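Local coordinates for protein salicylaldehyde dehydrogenase NahF (Pseudomonas putida, PDB 4JZ6) that probably oxidises salicylaldehyde to salicylate with NAD(+) as the electron acceptor, a step of naphthalene degradation, at residues Pro226-Ala229 with Asp230-Ser234; Ala280-Asn283 with Ala284-Ala288. All blocks are in the same frame, centred on the assembly; numbering follows the deposited sequence.

Contact 1: residues Pro226-Ala229 with Asp230-Ser234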
ATOM      1  N   PRO A 226      18.759  11.834   6.007  1.00 43.94           N
ATOM      2  CA  PRO A 226      18.741  10.418   5.625  1.00 43.36           C
ATOM      3  C   PRO A 226      18.913   9.460   6.799  1.00 42.82           C
ATOM      4  O   PRO A 226      18.104   8.546   6.945  1.00 45.12           O
ATOM      5  CB  PRO A 226      19.926  10.295   4.655  1.00 42.27           C
ATOM      6  CG  PRO A 226      20.716  11.551   4.818  1.00 39.80           C
ATOM      7  CD  PRO A 226      19.731  12.592   5.200  1.00 38.42           C
ATOM      8  N   GLU A 227      19.927   9.672   7.631  1.00 41.45           N
ATOM      9  CA  GLU A 227      20.195   8.735   8.719  1.00 41.64           C
ATOM     10  C   GLU A 227      19.143   8.786   9.825  1.00 36.68           C
ATOM     11  O   GLU A 227      18.875   7.778  10.479  1.00 38.79           O
ATOM     12  CB  GLU A 227      21.595   8.945   9.295  1.00 45.24           C
ATOM     13  CG  GLU A 227      21.781  10.238  10.051  1.00 48.86           C
ATOM     14  CD  GLU A 227      23.133  10.306  10.716  1.00 56.44           C
ATOM     15  OE1 GLU A 227      23.594  11.430  11.025  1.00 60.66           O
ATOM     16  OE2 GLU A 227      23.733   9.228  10.930  1.00 56.03           O
ATOM     17  N   ILE A 228      18.553   9.957  10.035  1.00 31.40           N
ATOM     18  CA  ILE A 228      17.460  10.088  10.987  1.00 29.52           C
ATOM     19  C   ILE A 228      16.258   9.309  10.468  1.00 29.97           C
ATOM     20  O   ILE A 228      15.583   8.611  11.226  1.00 33.39           O
ATOM     21  CB  ILE A 228      17.098  11.570  11.239  1.00 29.86           C
ATOM     22  CG1 ILE A 228      18.136  12.203  12.171  1.00 30.56           C
ATOM     23  CG2 ILE A 228      15.701  11.704  11.834  1.00 28.31           C
ATOM     24  CD1 ILE A 228      17.954  13.680  12.376  1.00 30.63           C
ATOM     25  N   ALA A 229      16.014   9.412   9.165  1.00 27.91           N
ATOM     26  CA  ALA A 229      14.944   8.653   8.533  1.00 26.92           C
ATOM     27  C   ALA A 229      15.207   7.147   8.628  1.00 29.38           C
ATOM     28  O   ALA A 229      14.322   6.380   9.018  1.00 26.52           O
ATOM     29  CB  ALA A 229      14.769   9.081   7.095  1.00 26.62           C
ATOM     30  N   ASP A 230      16.428   6.735   8.285  1.00 30.75           N
ATOM     31  CA  ASP A 230      16.812   5.323   8.338  1.00 33.54           C
ATOM     32  C   ASP A 230      16.602   4.732   9.724  1.00 33.82           C
ATOM     33  O   ASP A 230      16.108   3.614   9.859  1.00 39.97           O
ATOM     34  CB  ASP A 230      18.275   5.131   7.933  1.00 44.61           C
ATOM     35  CG  ASP A 230      18.545   5.530   6.494  1.00 58.49           C
ATOM     36  OD1 ASP A 230      17.595   5.560   5.682  1.00 59.63           O
ATOM     37  OD2 ASP A 230      19.720   5.810   6.174  1.00 70.68           O
ATOM     38  N   ALA A 231      16.979   5.489  10.751  1.00 29.06           N
ATOM     39  CA  ALA A 231      16.849   5.031  12.133  1.00 29.23           C
ATOM     40  C   ALA A 231      15.389   4.835  12.527  1.00 30.80           C
ATOM     41  O   ALA A 231      15.038   3.875  13.222  1.00 27.98           O
ATOM     42  CB  ALA A 231      17.515   6.006  13.072  1.00 29.98           C
ATOM     43  N   LEU A 232      14.541   5.756  12.082  1.00 31.27           N
ATOM     44  CA  LEU A 232      13.120   5.687  12.386  1.00 33.37           C
ATOM     45  C   LEU A 232      12.424   4.551  11.627  1.00 35.35           C
ATOM     46  O   LEU A 232      11.571   3.852  12.176  1.00 37.64           O
ATOM     47  CB  LEU A 232      12.465   7.041  12.112  1.00 25.60           C
ATOM     48  CG  LEU A 232      12.907   8.100  13.128  1.00 30.50           C
ATOM     49  CD1 LEU A 232      12.704   9.507  12.596  1.00 31.18           C
ATOM     50  CD2 LEU A 232      12.160   7.915  14.446  1.00 29.96           C
ATOM     51  N   ILE A 233      12.798   4.363  10.369  1.00 35.29           N
ATOM     52  CA  ILE A 233      12.221   3.296   9.561  1.00 32.18           C
ATOM     53  C   ILE A 233      12.650   1.937  10.100  1.00 31.05           C
ATOM     54  O   ILE A 233      11.855   0.995  10.130  1.00 28.66           O
ATOM     55  CB  ILE A 233      12.636   3.433   8.079  1.00 30.34           C
ATOM     56  CG1 ILE A 233      12.050   4.712   7.480  1.00 25.49           C
ATOM     57  CG2 ILE A 233      12.180   2.227   7.271  1.00 29.29           C
ATOM     58  CD1 ILE A 233      12.704   5.114   6.183  1.00 27.93           C
ATOM     59  N   SER A 234      13.903   1.849  10.544  1.00 36.62           N
ATOM     60  CA  SER A 234      14.447   0.608  11.094  1.00 38.65           C
ATOM     61  C   SER A 234      14.001   0.389  12.532  1.00 37.32           C
ATOM     62  O   SER A 234      14.265  -0.661  13.113  1.00 41.54           O
ATOM     63  CB  SER A 234      15.976   0.613  11.032  1.00 48.16           C
ATOM     64  OG  SER A 234      16.439   0.831   9.712  1.00 57.58           O
TER
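D230 meets P226 one helical turn back: its backbone N donates to P226 O at 2.8 Å with an N-H...O angle of 163°. The carboxylate of D230 folds back over the same carbonyl, because CG sits beside the backbone N (chi1 -64°). D230 OD1 and OD2 both lie 3.3 Å from P226 O, three acceptors brought close without a bond between them. A231 repeats the backbone step, its N reaching E227 O at 3.0 Å, while its methyl rests against the same oxygen.

L232 N donates to I228 O at 3.2 Å, the longest of the five i to i+4 backbone bonds. The two side chains run side by side and point the same way, with L232 CD1 against I228 CG2 at 3.8 Å; this is the apolar side-chain contact within the turn. Both residues are buried and lean on A59 of helix 56-73. I233 N then bonds to A229 O at 2.9 Å, and I233 CG1 covers that oxygen from beside its own backbone N. Past it, L160 of strand 159-162 receives both L232 and I233.

At S234 the hydroxyl turns back and donates to D230 O at 2.8 Å. S234 N grips the same oxygen, the two donors arriving from opposite faces of the carbonyl plane, and H260 is a further partner of S234 OG. The regular i to i+4 ladder, apolar on one flank and polar on another, marks an amphipathic alpha-helix covering a largely parallel sheet; here helix 225-233 follows strand 215-218 and precedes strand 240-244 in the chain, within the alpha/beta architecture of the aldehyde dehydrogenase family.

Contact 2: residues Ala280-Asn283 with Ala284-Ala288. With SO4 (sulfate ion), chain E.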
ATOM      1  N   ALA A 280     -11.916  24.502 -26.241  1.00 29.19           N
ATOM      2  CA  ALA A 280     -11.864  25.143 -24.933  1.00 28.27           C
ATOM      3  C   ALA A 280     -12.353  26.592 -24.885  1.00 28.74           C
ATOM      4  O   ALA A 280     -12.223  27.343 -25.846  1.00 29.53           O
ATOM      5  CB  ALA A 280     -10.455  25.042 -24.363  1.00 27.72           C
ATOM      6  N   ASP A 281     -12.942  26.952 -23.748  1.00 28.31           N
ATOM      7  CA  ASP A 281     -13.178  28.337 -23.387  1.00 28.62           C
ATOM      8  C   ASP A 281     -11.794  28.900 -23.072  1.00 35.21           C
ATOM      9  O   ASP A 281     -11.277  28.701 -21.975  1.00 36.55           O
ATOM     10  CB  ASP A 281     -14.084  28.384 -22.153  1.00 40.69           C
ATOM     11  CG  ASP A 281     -14.415  29.804 -21.695  1.00 46.96           C
ATOM     12  OD1 ASP A 281     -13.695  30.764 -22.055  1.00 43.17           O
ATOM     13  OD2 ASP A 281     -15.403  29.953 -20.941  1.00 50.46           O
ATOM     14  N   ILE A 282     -11.188  29.581 -24.041  1.00 29.11           N
ATOM     15  CA  ILE A 282      -9.807  30.043 -23.907  1.00 29.04           C
ATOM     16  C   ILE A 282      -9.624  31.020 -22.746  1.00 40.86           C
ATOM     17  O   ILE A 282      -8.624  30.960 -22.022  1.00 37.64           O
ATOM     18  CB  ILE A 282      -9.295  30.662 -25.218  1.00 29.97           C
ATOM     19  CG1 ILE A 282      -9.391  29.636 -26.344  1.00 34.35           C
ATOM     20  CG2 ILE A 282      -7.854  31.135 -25.078  1.00 32.31           C
ATOM     21  CD1 ILE A 282      -8.936  30.171 -27.672  1.00 39.72           C
ATOM     22  N   ASN A 283     -10.591  31.913 -22.563  1.00 40.32           N
ATOM     23  CA  ASN A 283     -10.588  32.794 -21.402  1.00 43.76           C
ATOM     24  C   ASN A 283     -10.452  31.991 -20.109  1.00 36.96           C
ATOM     25  O   ASN A 283      -9.535  32.213 -19.319  1.00 30.74           O
ATOM     26  CB  ASN A 283     -11.864  33.634 -21.365  1.00 53.92           C
ATOM     27  CG  ASN A 283     -11.964  34.486 -20.113  1.00 61.40           C
ATOM     28  OD1 ASN A 283     -12.706  34.161 -19.181  1.00 70.75           O
ATOM     29  ND2 ASN A 283     -11.210  35.580 -20.083  1.00 54.20           N
ATOM     30  N   ALA A 284     -11.361  31.039 -19.922  1.00 35.73           N
ATOM     31  CA  ALA A 284     -11.394  30.223 -18.720  1.00 26.79           C
ATOM     32  C   ALA A 284     -10.124  29.391 -18.545  1.00 31.22           C
ATOM     33  O   ALA A 284      -9.646  29.200 -17.423  1.00 26.83           O
ATOM     34  CB  ALA A 284     -12.618  29.326 -18.729  1.00 37.59           C
ATOM     35  N   ALA A 285      -9.584  28.892 -19.652  1.00 26.46           N
ATOM     36  CA  ALA A 285      -8.405  28.036 -19.594  1.00 26.05           C
ATOM     37  C   ALA A 285      -7.164  28.839 -19.235  1.00 27.52           C
ATOM     38  O   ALA A 285      -6.331  28.386 -18.447  1.00 25.66           O
ATOM     39  CB  ALA A 285      -8.206  27.298 -20.902  1.00 26.39           C
ATOM     40  N   VAL A 286      -7.043  30.033 -19.811  1.00 26.88           N
ATOM     41  CA  VAL A 286      -5.929  30.916 -19.485  1.00 34.94           C
ATOM     42  C   VAL A 286      -5.915  31.229 -17.990  1.00 34.98           C
ATOM     43  O   VAL A 286      -4.868  31.152 -17.345  1.00 26.42           O
ATOM     44  CB  VAL A 286      -5.953  32.218 -20.317  1.00 33.30           C
ATOM     45  CG1 VAL A 286      -4.975  33.237 -19.753  1.00 28.33           C
ATOM     46  CG2 VAL A 286      -5.620  31.918 -21.771  1.00 29.35           C
ATOM     47  N   LYS A 287      -7.083  31.546 -17.439  1.00 26.56           N
ATOM     48  CA  LYS A 287      -7.200  31.824 -16.009  1.00 28.69           C
ATOM     49  C   LYS A 287      -6.748  30.642 -15.155  1.00 25.34           C
ATOM     50  O   LYS A 287      -6.008  30.807 -14.186  1.00 25.12           O
ATOM     51  CB  LYS A 287      -8.629  32.243 -15.644  1.00 26.27           C
ATOM     52  CG  LYS A 287      -9.070  33.542 -16.300  1.00 27.17           C
ATOM     53  CD  LYS A 287     -10.235  34.197 -15.576  1.00 43.19           C
ATOM     54  CE  LYS A 287     -11.559  33.511 -15.861  1.00 44.46           C
ATOM     55  NZ  LYS A 287     -12.684  34.189 -15.146  1.00 49.04           N
ATOM     56  N   ALA A 288      -7.184  29.446 -15.520  1.00 24.94           N
ATOM     57  CA  ALA A 288      -6.770  28.259 -14.786  1.00 26.49           C
ATOM     58  C   ALA A 288      -5.277  28.045 -14.958  1.00 24.26           C
ATOM     59  O   ALA A 288      -4.582  27.650 -14.023  1.00 23.86           O
ATOM     60  CB  ALA A 288      -7.536  27.047 -15.261  1.00 23.92           C
TER
HETATM   61  S   SO4 E 504     -13.055  32.062 -25.954  0.75 41.09           S
HETATM   62  O1  SO4 E 504     -12.565  32.483 -27.266  0.75 43.09           O
HETATM   63  O2  SO4 E 504     -14.515  32.093 -25.961  0.75 38.29           O
HETATM   64  O3  SO4 E 504     -12.594  30.701 -25.704  0.75 39.77           O
HETATM   65  O4  SO4 E 504     -12.554  32.954 -24.906  0.75 31.23           O
HETATM   66  O   HOH W   1     -13.304  36.442 -16.999  1.00 37.37           O
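D281 caps the first turn of the helix that begins at I282: its OD1 accepts from A284 N at 3.2 Å with a nearly straight N-H...O angle of 172°. The donor comes from above the carboxylate plane, 73° out of it. With chi1 at -179° the carboxylate swings across the helix start, where D281 CG also lies 3.5 Å from the methyl carbon A284 CB. D281 O serves A285 N at 2.9 Å, so side chain and carbonyl of one residue both receive amides of the opening turn.

The tight part lies on the buried flank. V286 N donates to I282 O at 2.9 Å, V286 CG2 comes within 3.2 Å of the same oxygen, and the two side chains meet at an oblique angle through their CG2 methyls, 4.1 Å apart.

The looser side is polar. The N283 and K287 side chains approach through N283 OD1 and K287 CE, and a water accepts from K287 NZ while donating to N283 OD1. The lysine chain is bent at chi3; its strongest partner is E495 of the second subunit, in a salt bridge, and Q496 O of that subunit accepts a hydrogen bond as well.

At the helix start, a sulfate ion, probably from the crystallisation liquor, takes a hydrogen bond from N283 N (3.2 Å to sulfate O4); I282 N also approaches sulfate O3, but at 2.4 Å that distance is too short to be trusted. R320 and R431 bind the ion too, and the positive end of the helix dipole would favour it. Helix 282-294 forms the crossover of a beta-alpha-beta unit between strands 273-276 and 306-310, with I282 and V286 against helix 311-327, F429 of strand 425-429 against the alanines, and F494 and Y498 of the second subunit alongside.

Contact 1 comes first along the chain and closes before contact 2 opens. Their centres are 46 Å apart, their nearest atoms about 34 Å, and they lie on opposite sides of the chain's centre without touching. The helices flank different sheets: helix 225-233 follows strand 215-218 and precedes strand 240-244 of the six-stranded sheet, whereas helix 282-294 crosses over between strands 273-276 and 306-310 of the seven-stranded one. Both lie within the aldehyde dehydrogenase family region and away from the salicylaldehyde pockets. Residues 226-234 meet no other protein chain of the assembly, while residues 280-288 border the second subunit; of the two, only contact 2 takes part in the subunit interface.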